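Local coordinates for protein O-methyltransferase, putative (PDB 3DUW) that probably catalyses methyl transfer from S-adenosyl-L-methionine to a hydroxyl group of a substrate, and binds the product S-adenosyl-L-homocysteine, at residues R85-E90 with Q124-E129; K94-A99 with V114-A119; L118-L123 with K143-A148. All coordinates share one frame; numbering follows the deposited sequence.

Contact 1. Residues R85-E90 with Q124-E129; sequences RVVTLE and QQIENE. With SAH (S-adenosyl-L-homocysteine), chain C.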
loop_
_atom_site.group_PDB
_atom_site.type_symbol
_atom_site.label_atom_id
_atom_site.label_comp_id
_atom_site.label_asym_id
_atom_site.label_seq_id
_atom_site.Cartn_x
_atom_site.Cartn_y
_atom_site.Cartn_z
ATOM N N ARG A 85 -8.103 16.903 -10.191
ATOM C CA ARG A 85 -6.978 17.412 -10.955
ATOM C C ARG A 85 -5.641 16.941 -10.411
ATOM O O ARG A 85 -5.526 16.546 -9.248
ATOM C CB ARG A 85 -7.002 18.944 -10.979
ATOM C CG ARG A 85 -6.951 19.603 -9.609
ATOM C CD ARG A 85 -6.873 21.120 -9.731
ATOM N NE ARG A 85 -6.843 21.792 -8.433
ATOM C CZ ARG A 85 -6.745 23.110 -8.277
ATOM N NH1 ARG A 85 -6.666 23.899 -9.342
ATOM N NH2 ARG A 85 -6.731 23.643 -7.061
ATOM N N VAL A 86 -4.641 16.974 -11.284
ATOM C CA VAL A 86 -3.280 16.599 -10.938
ATOM C C VAL A 86 -2.361 17.724 -11.382
ATOM O O VAL A 86 -2.497 18.245 -12.490
ATOM C CB VAL A 86 -2.808 15.323 -11.677
ATOM C CG1 VAL A 86 -1.368 15.004 -11.283
ATOM C CG2 VAL A 86 -3.719 14.156 -11.359
ATOM N N VAL A 87 -1.451 18.113 -10.500
ATOM C CA VAL A 87 -0.459 19.129 -10.807
ATOM C C VAL A 87 0.854 18.384 -10.615
ATOM O O VAL A 87 1.133 17.890 -9.523
ATOM C CB VAL A 87 -0.517 20.319 -9.830
ATOM C CG1 VAL A 87 0.616 21.284 -10.132
ATOM C CG2 VAL A 87 -1.860 21.026 -9.946
ATOM N N THR A 88 1.646 18.277 -11.677
ATOM C CA THR A 88 2.911 17.565 -11.596
ATOM C C THR A 88 4.081 18.476 -11.969
ATOM O O THR A 88 3.985 19.289 -12.894
ATOM C CB THR A 88 2.870 16.290 -12.482
ATOM O OG1 THR A 88 4.076 15.545 -12.301
ATOM C CG2 THR A 88 2.679 16.643 -13.951
ATOM N N LEU A 89 5.179 18.332 -11.233
ATOM C CA LEU A 89 6.366 19.164 -11.411
ATOM C C LEU A 89 7.539 18.433 -12.063
ATOM O O LEU A 89 7.936 17.352 -11.622
ATOM C CB LEU A 89 6.790 19.713 -10.046
ATOM C CG LEU A 89 5.626 20.251 -9.202
ATOM C CD1 LEU A 89 6.157 20.804 -7.892
ATOM C CD2 LEU A 89 4.870 21.325 -9.968
ATOM N N GLU A 90 8.104 19.048 -13.101
ATOM C CA GLU A 90 9.219 18.460 -13.836
ATOM C C GLU A 90 10.279 19.504 -14.194
ATOM O O GLU A 90 9.972 20.535 -14.796
ATOM C CB GLU A 90 8.686 17.787 -15.103
ATOM C CG GLU A 90 9.749 17.207 -16.016
ATOM C CD GLU A 90 10.689 16.268 -15.288
ATOM O OE1 GLU A 90 10.193 15.373 -14.566
ATOM O OE2 GLU A 90 11.921 16.421 -15.441
ATOM N N GLN A 124 6.726 27.120 -4.551
ATOM C CA GLN A 124 6.536 28.459 -4.003
ATOM C C GLN A 124 5.473 29.181 -4.824
ATOM O O GLN A 124 4.632 29.898 -4.278
ATOM C CB GLN A 124 7.849 29.240 -4.043
ATOM C CG GLN A 124 7.772 30.636 -3.434
ATOM C CD GLN A 124 7.243 30.623 -2.014
ATOM O OE1 GLN A 124 6.036 30.733 -1.785
ATOM N NE2 GLN A 124 8.142 30.473 -1.052
ATOM N N GLN A 125 5.510 28.979 -6.139
ATOM C CA GLN A 125 4.540 29.598 -7.035
ATOM C C GLN A 125 3.143 29.063 -6.746
ATOM O O GLN A 125 2.170 29.815 -6.722
ATOM C CB GLN A 125 4.904 29.313 -8.496
ATOM C CG GLN A 125 6.180 29.987 -8.964
ATOM C CD GLN A 125 6.540 29.623 -10.390
ATOM O OE1 GLN A 125 5.730 29.772 -11.304
ATOM N NE2 GLN A 125 7.765 29.146 -10.588
ATOM N N ILE A 126 3.051 27.754 -6.530
ATOM C CA ILE A 126 1.774 27.116 -6.239
ATOM C C ILE A 126 1.156 27.708 -4.974
ATOM O O ILE A 126 -0.053 27.932 -4.914
ATOM C CB ILE A 126 1.952 25.585 -6.097
ATOM C CG1 ILE A 126 2.258 24.987 -7.474
ATOM C CG2 ILE A 126 0.705 24.954 -5.497
ATOM C CD1 ILE A 126 2.651 23.526 -7.448
ATOM N N GLU A 127 1.983 27.967 -3.968
ATOM C CA GLU A 127 1.484 28.560 -2.734
ATOM C C GLU A 127 1.034 29.990 -3.019
ATOM O O GLU A 127 -0.043 30.410 -2.589
ATOM C CB GLU A 127 2.567 28.569 -1.654
ATOM C CG GLU A 127 2.170 29.381 -0.429
ATOM C CD GLU A 127 3.137 29.229 0.721
ATOM O OE1 GLU A 127 4.348 29.458 0.525
ATOM O OE2 GLU A 127 2.679 28.886 1.832
ATOM N N ASN A 128 1.866 30.731 -3.748
ATOM C CA ASN A 128 1.553 32.111 -4.113
ATOM C C ASN A 128 0.214 32.151 -4.828
ATOM O O ASN A 128 -0.618 33.024 -4.572
ATOM C CB ASN A 128 2.634 32.682 -5.032
ATOM C CG ASN A 128 3.928 32.977 -4.302
ATOM O OD1 ASN A 128 4.927 33.346 -4.918
ATOM N ND2 ASN A 128 3.916 32.823 -2.981
ATOM N N GLU A 129 0.017 31.206 -5.740
ATOM C CA GLU A 129 -1.230 31.116 -6.478
ATOM C C GLU A 129 -2.258 30.545 -5.504
ATOM O O GLU A 129 -1.890 30.032 -4.446
ATOM C CB GLU A 129 -1.029 30.230 -7.716
ATOM C CG GLU A 129 -0.190 30.934 -8.794
ATOM C CD GLU A 129 0.409 29.998 -9.829
ATOM O OE1 GLU A 129 -0.313 29.108 -10.322
ATOM O OE2 GLU A 129 1.605 30.169 -10.159
HETATM N N SAH C . 7.264 9.410 -11.105
HETATM C CA SAH C . 7.573 9.303 -12.579
HETATM C CB SAH C . 9.047 9.295 -12.808
HETATM C CG SAH C . 9.839 10.500 -12.358
HETATM S SD SAH C . 11.638 10.108 -12.470
HETATM C C SAH C . 6.994 7.941 -13.089
HETATM O O SAH C . 6.479 7.173 -12.271
HETATM O OXT SAH C . 7.088 7.711 -14.348
HETATM C "C5'" SAH C . 12.282 11.474 -11.592
HETATM C "C4'" SAH C . 12.003 12.854 -12.362
HETATM O "O4'" SAH C . 12.588 13.796 -11.465
HETATM C "C3'" SAH C . 12.760 13.074 -13.664
HETATM O "O3'" SAH C . 11.877 13.310 -14.763
HETATM C "C2'" SAH C . 13.700 14.296 -13.315
HETATM O "O2'" SAH C . 13.997 15.107 -14.442
HETATM C "C1'" SAH C . 12.909 14.997 -12.229
HETATM N N9 SAH C . 13.576 15.854 -11.441
HETATM C C8 SAH C . 14.851 15.841 -10.902
HETATM N N7 SAH C . 15.151 16.867 -10.170
HETATM C C5 SAH C . 13.983 17.669 -10.196
HETATM C C6 SAH C . 13.689 18.936 -9.573
HETATM N N6 SAH C . 14.555 19.610 -8.805
HETATM N N1 SAH C . 12.432 19.425 -9.821
HETATM C C2 SAH C . 11.515 18.775 -10.597
HETATM N N3 SAH C . 11.759 17.564 -11.210
HETATM C C4 SAH C . 13.010 17.072 -10.967
#
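Ile126 rests a single methyl, CD1, against two side chains of strand 85-90. That carbon lies 4.0 Å from Val87 CG1 and equally 4.0 Å from Leu89 CD2, so one helix residue bridges two alternate strand positions on the same face. The two meetings differ. Ile126 and Leu89 reach for each other tip to tip, whereas the Val87 branch and the Ile126 chain slide past one another in opposite directions. Ile126 gets there with an extended arm (chi2 172°), and Val87 offers the branch that stands anti to its backbone N. All three residues are buried, and Tyr131 also touches Val87 and Ile126. This is helix-on-sheet packing in the Rossmann-like fold of class I methyltransferases: helix 119-128 lies against one face of the parallel strands. At the end of the same strand, as is usual in this fold, an acidic residue grips the ribose. Glu90 folds at chi2 (53°) and spreads its carboxylate over both hydroxyls, accepting SAH O3' at OE1 (2.7 Å) and SAH O2' at OE2 (2.7 Å). The backbone N-H groups of Leu68 and Ser92 bond to OE1 and OE2 respectively, which fixes the carboxylate from the protein side.

Contact 2. Residues K94-A99 with V114-A119; sequences KHADIA and VRTGLA. With SAH (S-adenosyl-L-homocysteine), chain C.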
loop_
_atom_site.group_PDB
_atom_site.type_symbol
_atom_site.label_atom_id
_atom_site.label_comp_id
_atom_site.label_asym_id
_atom_site.label_seq_id
_atom_site.Cartn_x
_atom_site.Cartn_y
_atom_site.Cartn_z
ATOM N N LYS A 94 12.521 18.969 -21.729
ATOM C CA LYS A 94 12.289 17.839 -22.620
ATOM C C LYS A 94 11.350 16.831 -21.964
ATOM O O LYS A 94 10.363 16.416 -22.562
ATOM C CB LYS A 94 13.608 17.151 -22.982
ATOM C CG LYS A 94 13.429 15.878 -23.793
ATOM C CD LYS A 94 14.760 15.268 -24.192
ATOM C CE LYS A 94 14.557 13.918 -24.855
ATOM N NZ LYS A 94 15.850 13.289 -25.243
ATOM N N HIS A 95 11.650 16.435 -20.730
ATOM C CA HIS A 95 10.777 15.482 -20.045
ATOM C C HIS A 95 9.356 16.023 -19.965
ATOM O O HIS A 95 8.395 15.317 -20.267
ATOM C CB HIS A 95 11.257 15.204 -18.615
ATOM C CG HIS A 95 12.541 14.445 -18.536
ATOM N ND1 HIS A 95 13.026 13.937 -17.350
ATOM C CD2 HIS A 95 13.456 14.124 -19.483
ATOM C CE1 HIS A 95 14.184 13.339 -17.568
ATOM N NE2 HIS A 95 14.466 13.438 -18.855
ATOM N N ALA A 96 9.232 17.279 -19.550
ATOM C CA ALA A 96 7.924 17.899 -19.395
ATOM C C ALA A 96 7.099 17.878 -20.672
ATOM O O ALA A 96 5.911 17.566 -20.637
ATOM C CB ALA A 96 8.078 19.329 -18.891
ATOM N N ASP A 97 7.716 18.209 -21.803
ATOM C CA ASP A 97 6.969 18.204 -23.053
ATOM C C ASP A 97 6.586 16.807 -23.500
ATOM O O ASP A 97 5.522 16.612 -24.086
ATOM C CB ASP A 97 7.740 18.920 -24.158
ATOM C CG ASP A 97 7.540 20.414 -24.112
ATOM O OD1 ASP A 97 6.447 20.845 -23.674
ATOM O OD2 ASP A 97 8.456 21.156 -24.520
ATOM N N ILE A 98 7.450 15.835 -23.228
ATOM C CA ILE A 98 7.144 14.457 -23.581
ATOM C C ILE A 98 5.983 14.012 -22.694
ATOM O O ILE A 98 5.055 13.362 -23.164
ATOM C CB ILE A 98 8.375 13.536 -23.387
ATOM C CG1 ILE A 98 9.423 13.870 -24.454
ATOM C CG2 ILE A 98 7.966 12.064 -23.471
ATOM C CD1 ILE A 98 10.721 13.122 -24.307
ATOM N N ALA A 99 6.026 14.389 -21.417
ATOM C CA ALA A 99 4.956 14.039 -20.485
ATOM C C ALA A 99 3.626 14.640 -20.948
ATOM O O ALA A 99 2.611 13.953 -20.983
ATOM C CB ALA A 99 5.298 14.529 -19.074
ATOM N N VAL A 114 1.106 20.092 -16.160
ATOM C CA VAL A 114 2.525 19.808 -16.010
ATOM C C VAL A 114 3.230 21.156 -15.924
ATOM O O VAL A 114 3.141 21.962 -16.854
ATOM C CB VAL A 114 3.096 19.035 -17.226
ATOM C CG1 VAL A 114 4.584 18.801 -17.040
ATOM C CG2 VAL A 114 2.377 17.709 -17.395
ATOM N N ARG A 115 3.912 21.412 -14.812
ATOM C CA ARG A 115 4.624 22.673 -14.643
ATOM C C ARG A 115 6.127 22.443 -14.753
ATOM O O ARG A 115 6.708 21.668 -13.990
ATOM C CB ARG A 115 4.291 23.314 -13.289
ATOM C CG ARG A 115 4.938 24.687 -13.118
ATOM C CD ARG A 115 4.474 25.422 -11.863
ATOM N NE ARG A 115 3.032 25.638 -11.839
ATOM C CZ ARG A 115 2.448 26.760 -11.430
ATOM N NH1 ARG A 115 3.182 27.783 -11.012
ATOM N NH2 ARG A 115 1.126 26.857 -11.436
ATOM N N THR A 116 6.752 23.121 -15.710
ATOM C CA THR A 116 8.183 22.985 -15.932
ATOM C C THR A 116 8.994 23.879 -15.009
ATOM O O THR A 116 8.655 25.044 -14.802
ATOM C CB THR A 116 8.555 23.338 -17.383
ATOM O OG1 THR A 116 7.813 22.507 -18.282
ATOM C CG2 THR A 116 10.041 23.131 -17.615
ATOM N N GLY A 117 10.071 23.325 -14.462
ATOM C CA GLY A 117 10.933 24.086 -13.578
ATOM C C GLY A 117 11.371 23.291 -12.367
ATOM O O GLY A 117 10.874 22.189 -12.125
ATOM N N LEU A 118 12.321 23.831 -11.614
ATOM C CA LEU A 118 12.785 23.152 -10.413
ATOM C C LEU A 118 11.603 23.108 -9.455
ATOM O O LEU A 118 10.936 24.120 -9.228
ATOM C CB LEU A 118 13.959 23.911 -9.791
ATOM C CG LEU A 118 15.220 23.991 -10.660
ATOM C CD1 LEU A 118 16.273 24.845 -9.971
ATOM C CD2 LEU A 118 15.754 22.589 -10.915
ATOM N N ALA A 119 11.333 21.927 -8.905
ATOM C CA ALA A 119 10.209 21.748 -7.997
ATOM C C ALA A 119 10.127 22.785 -6.880
ATOM O O ALA A 119 9.053 23.307 -6.601
ATOM C CB ALA A 119 10.230 20.340 -7.407
HETATM N N SAH C . 7.264 9.410 -11.105
HETATM C CA SAH C . 7.573 9.303 -12.579
HETATM C CB SAH C . 9.047 9.295 -12.808
HETATM C CG SAH C . 9.839 10.500 -12.358
HETATM S SD SAH C . 11.638 10.108 -12.470
HETATM C C SAH C . 6.994 7.941 -13.089
HETATM O O SAH C . 6.479 7.173 -12.271
HETATM O OXT SAH C . 7.088 7.711 -14.348
HETATM C "C5'" SAH C . 12.282 11.474 -11.592
HETATM C "C4'" SAH C . 12.003 12.854 -12.362
HETATM O "O4'" SAH C . 12.588 13.796 -11.465
HETATM C "C3'" SAH C . 12.760 13.074 -13.664
HETATM O "O3'" SAH C . 11.877 13.310 -14.763
HETATM C "C2'" SAH C . 13.700 14.296 -13.315
HETATM O "O2'" SAH C . 13.997 15.107 -14.442
HETATM C "C1'" SAH C . 12.909 14.997 -12.229
HETATM N N9 SAH C . 13.576 15.854 -11.441
HETATM C C8 SAH C . 14.851 15.841 -10.902
HETATM N N7 SAH C . 15.151 16.867 -10.170
HETATM C C5 SAH C . 13.983 17.669 -10.196
HETATM C C6 SAH C . 13.689 18.936 -9.573
HETATM N N6 SAH C . 14.555 19.610 -8.805
HETATM N N1 SAH C . 12.432 19.425 -9.821
HETATM C C2 SAH C . 11.515 18.775 -10.597
HETATM N N3 SAH C . 11.759 17.564 -11.210
HETATM C C4 SAH C . 13.010 17.072 -10.967
#
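The beta-alpha-beta unit of strand 85-90, helix 93-105 and strand 112-116 is closed here by Ala96, which sets its methyl against Val114 and Thr116. The helix comes close to strand 112-116, outermost in this chain's sheet, with the CA atoms of Ala96 and Thr116 only 6.2 Å apart, a spacing that goes with the small side chain at the interface. Ala96 CB sits 4.0 Å from Val114 CG1, an ordinary apolar touch. It lies much nearer, 3.2 Å, to Thr116 OG1, so packing is tight at that point. Thr116 turns OG1 to the position anti to its carbonyl carbon (chi1 -57°), and its polar partner there is Arg100, one turn further along the same helix, whose NH2 also bonds to the carbonyl O of Val114.

Both elements lead into the cofactor pocket of this Rossmann-like methyltransferase, the helix through its first turns and the strand through the loop that follows it. His95, one residue before Ala96, presents the edge of its imidazole to the ribose. Its ND1-H bonds to SAH O3' over 2.9 Å at 154°, with the oxygen near the ring plane, and has a weak second partner in Glu90 OE2. On the other arm, Gly117 turns the chain in a backbone conformation accessible chiefly to glycine. Leu118 then stands at the N-cap and Ala119 opens helix 119-128. The amide of Ala119 reads the adenine, its N bonding to SAH N1 at 2.9 Å and 159°, while Gly117 O lies 3.8 Å from SAH C2.

Contact 3. Residues L118-L123 with K143-A148; sequences LALDSL and KQNNPA. With SAH (S-adenosyl-L-homocysteine), chain C.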
loop_
_atom_site.group_PDB
_atom_site.type_symbol
_atom_site.label_atom_id
_atom_site.label_comp_id
_atom_site.label_asym_id
_atom_site.label_seq_id
_atom_site.Cartn_x
_atom_site.Cartn_y
_atom_site.Cartn_z
ATOM N N LEU A 118 12.321 23.831 -11.614
ATOM C CA LEU A 118 12.785 23.152 -10.413
ATOM C C LEU A 118 11.603 23.108 -9.455
ATOM O O LEU A 118 10.936 24.120 -9.228
ATOM C CB LEU A 118 13.959 23.911 -9.791
ATOM C CG LEU A 118 15.220 23.991 -10.660
ATOM C CD1 LEU A 118 16.273 24.845 -9.971
ATOM C CD2 LEU A 118 15.754 22.589 -10.915
ATOM N N ALA A 119 11.333 21.927 -8.905
ATOM C CA ALA A 119 10.209 21.748 -7.997
ATOM C C ALA A 119 10.127 22.785 -6.880
ATOM O O ALA A 119 9.053 23.307 -6.601
ATOM C CB ALA A 119 10.230 20.340 -7.407
ATOM N N LEU A 120 11.253 23.097 -6.247
ATOM C CA LEU A 120 11.230 24.074 -5.167
ATOM C C LEU A 120 10.716 25.435 -5.633
ATOM O O LEU A 120 10.029 26.127 -4.882
ATOM C CB LEU A 120 12.617 24.205 -4.532
ATOM C CG LEU A 120 13.093 22.969 -3.757
ATOM C CD1 LEU A 120 14.459 23.243 -3.159
ATOM C CD2 LEU A 120 12.095 22.621 -2.658
ATOM N N ASP A 121 11.036 25.822 -6.867
ATOM C CA ASP A 121 10.557 27.100 -7.390
ATOM C C ASP A 121 9.064 27.032 -7.679
ATOM O O ASP A 121 8.315 27.950 -7.354
ATOM C CB ASP A 121 11.292 27.491 -8.676
ATOM C CG ASP A 121 12.733 27.871 -8.431
ATOM O OD1 ASP A 121 12.994 28.604 -7.452
ATOM O OD2 ASP A 121 13.605 27.452 -9.220
ATOM N N SER A 122 8.634 25.934 -8.296
ATOM C CA SER A 122 7.229 25.760 -8.630
ATOM C C SER A 122 6.344 25.642 -7.392
ATOM O O SER A 122 5.210 26.115 -7.392
ATOM C CB SER A 122 7.047 24.523 -9.516
ATOM O OG SER A 122 7.679 24.703 -10.771
ATOM N N LEU A 123 6.855 25.009 -6.341
ATOM C CA LEU A 123 6.082 24.845 -5.116
ATOM C C LEU A 123 5.770 26.200 -4.482
ATOM O O LEU A 123 4.676 26.412 -3.956
ATOM C CB LEU A 123 6.837 23.934 -4.141
ATOM C CG LEU A 123 6.859 22.464 -4.590
ATOM C CD1 LEU A 123 7.937 21.695 -3.856
ATOM C CD2 LEU A 123 5.494 21.844 -4.350
ATOM N N LYS A 143 15.614 12.555 -5.018
ATOM C CA LYS A 143 15.491 12.186 -3.620
ATOM C C LYS A 143 16.382 12.963 -2.658
ATOM O O LYS A 143 16.098 13.015 -1.461
ATOM C CB LYS A 143 15.692 10.674 -3.469
ATOM C CG LYS A 143 14.837 9.839 -4.442
ATOM C CD LYS A 143 13.379 10.297 -4.470
ATOM C CE LYS A 143 12.477 9.381 -5.314
ATOM N NZ LYS A 143 12.713 9.395 -6.791
ATOM N N GLN A 144 17.447 13.584 -3.157
ATOM C CA GLN A 144 18.290 14.364 -2.259
ATOM C C GLN A 144 17.489 15.531 -1.682
ATOM O O GLN A 144 17.826 16.057 -0.623
ATOM C CB GLN A 144 19.554 14.891 -2.959
ATOM C CG GLN A 144 19.389 15.375 -4.379
ATOM C CD GLN A 144 19.575 14.262 -5.391
ATOM O OE1 GLN A 144 18.682 13.449 -5.603
ATOM N NE2 GLN A 144 20.748 14.218 -6.016
ATOM N N ASN A 145 16.411 15.916 -2.360
ATOM C CA ASN A 145 15.577 17.024 -1.903
ATOM C C ASN A 145 14.304 16.605 -1.174
ATOM O O ASN A 145 13.437 17.439 -0.908
ATOM C CB ASN A 145 15.213 17.932 -3.082
ATOM C CG ASN A 145 16.161 19.108 -3.225
ATOM O OD1 ASN A 145 16.482 19.531 -4.338
ATOM N ND2 ASN A 145 16.602 19.652 -2.096
ATOM N N ASN A 146 14.185 15.324 -0.841
ATOM C CA ASN A 146 12.997 14.863 -0.137
ATOM C C ASN A 146 12.698 15.633 1.148
ATOM O O ASN A 146 11.535 15.854 1.474
ATOM C CB ASN A 146 13.095 13.366 0.148
ATOM C CG ASN A 146 12.463 12.535 -0.948
ATOM O OD1 ASN A 146 12.541 12.880 -2.126
ATOM N ND2 ASN A 146 11.832 11.431 -0.566
ATOM N N PRO A 147 13.735 16.050 1.899
ATOM C CA PRO A 147 13.438 16.798 3.127
ATOM C C PRO A 147 12.626 18.059 2.820
ATOM O O PRO A 147 11.607 18.330 3.455
ATOM C CB PRO A 147 14.823 17.130 3.671
ATOM C CG PRO A 147 15.635 15.958 3.237
ATOM C CD PRO A 147 15.173 15.737 1.812
ATOM N N ALA A 148 13.082 18.821 1.831
ATOM C CA ALA A 148 12.405 20.049 1.438
ATOM C C ALA A 148 11.035 19.762 0.831
ATOM O O ALA A 148 10.068 20.478 1.102
ATOM C CB ALA A 148 13.273 20.831 0.446
HETATM N N SAH C . 7.264 9.410 -11.105
HETATM C CA SAH C . 7.573 9.303 -12.579
HETATM C CB SAH C . 9.047 9.295 -12.808
HETATM C CG SAH C . 9.839 10.500 -12.358
HETATM S SD SAH C . 11.638 10.108 -12.470
HETATM C C SAH C . 6.994 7.941 -13.089
HETATM O O SAH C . 6.479 7.173 -12.271
HETATM O OXT SAH C . 7.088 7.711 -14.348
HETATM C "C5'" SAH C . 12.282 11.474 -11.592
HETATM C "C4'" SAH C . 12.003 12.854 -12.362
HETATM O "O4'" SAH C . 12.588 13.796 -11.465
HETATM C "C3'" SAH C . 12.760 13.074 -13.664
HETATM O "O3'" SAH C . 11.877 13.310 -14.763
HETATM C "C2'" SAH C . 13.700 14.296 -13.315
HETATM O "O2'" SAH C . 13.997 15.107 -14.442
HETATM C "C1'" SAH C . 12.909 14.997 -12.229
HETATM N N9 SAH C . 13.576 15.854 -11.441
HETATM C C8 SAH C . 14.851 15.841 -10.902
HETATM N N7 SAH C . 15.151 16.867 -10.170
HETATM C C5 SAH C . 13.983 17.669 -10.196
HETATM C C6 SAH C . 13.689 18.936 -9.573
HETATM N N6 SAH C . 14.555 19.610 -8.805
HETATM N N1 SAH C . 12.432 19.425 -9.821
HETATM C C2 SAH C . 11.515 18.775 -10.597
HETATM N N3 SAH C . 11.759 17.564 -11.210
HETATM C C4 SAH C . 13.010 17.072 -10.967
#
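The first turns of helices 119-128 and 146-155 come together at Leu120 and Ala148, whose CA atoms are 7.8 Å apart. Leu120 spans the gap: its CG stands anti to the carbonyl carbon (chi1 -68°), which points the forked end at the second helix. One branch, CD2, rests 3.8 Å from Ala148 CB. The other, CD1, comes near the end of Asn145, a looser touch. Both touches are van der Waals, without a hydrogen bond between the segments. Tyr149 and Trp152 of helix 146-155 also touch Leu120. These are neighbouring helices of the Rossmann-like fold, and both start beside the cofactor. From the first helix, Ala119 sets its CB 3.4 Å from SAH N1 and 3.8 Å from SAH C2, at the adenine. Leu118, at the N-cap, brings CD2 to 3.8 Å from SAH N6. The turn is held by a backbone bond from Ser122 N to Leu118 O (3.1 Å). On the second segment, Asn145 lies beside Asp142 and Tyr149, both cofactor-binding residues, in the turn before helix 146-155. Just upstream, Lys143 NZ forms a salt bridge with Asp140, which binds the cofactor through its other carboxylate oxygen, so this segment also supplies the second shell of the pocket.

Overall arrangement
Of the elements involved, strand 85-90 comes first along the chain and leads into helix 93-105, strand 112-116 and helix 119-128. Contact 2 closes the short loop between helix 93-105 and strand 112-116, and lies wholly within the longer loop that contact 1 closes from strand 85-90 to the end of helix 119-128. Contact 3 starts at the head of helix 119-128, on Leu118 and Ala119, where contact 2 ends, and runs on to helix 146-155; its segments alternate with those of contact 1. Strands 85-90 and 112-116 pair in the sheet, Leu89 packs on Leu123, and all three contacts border the cofactor.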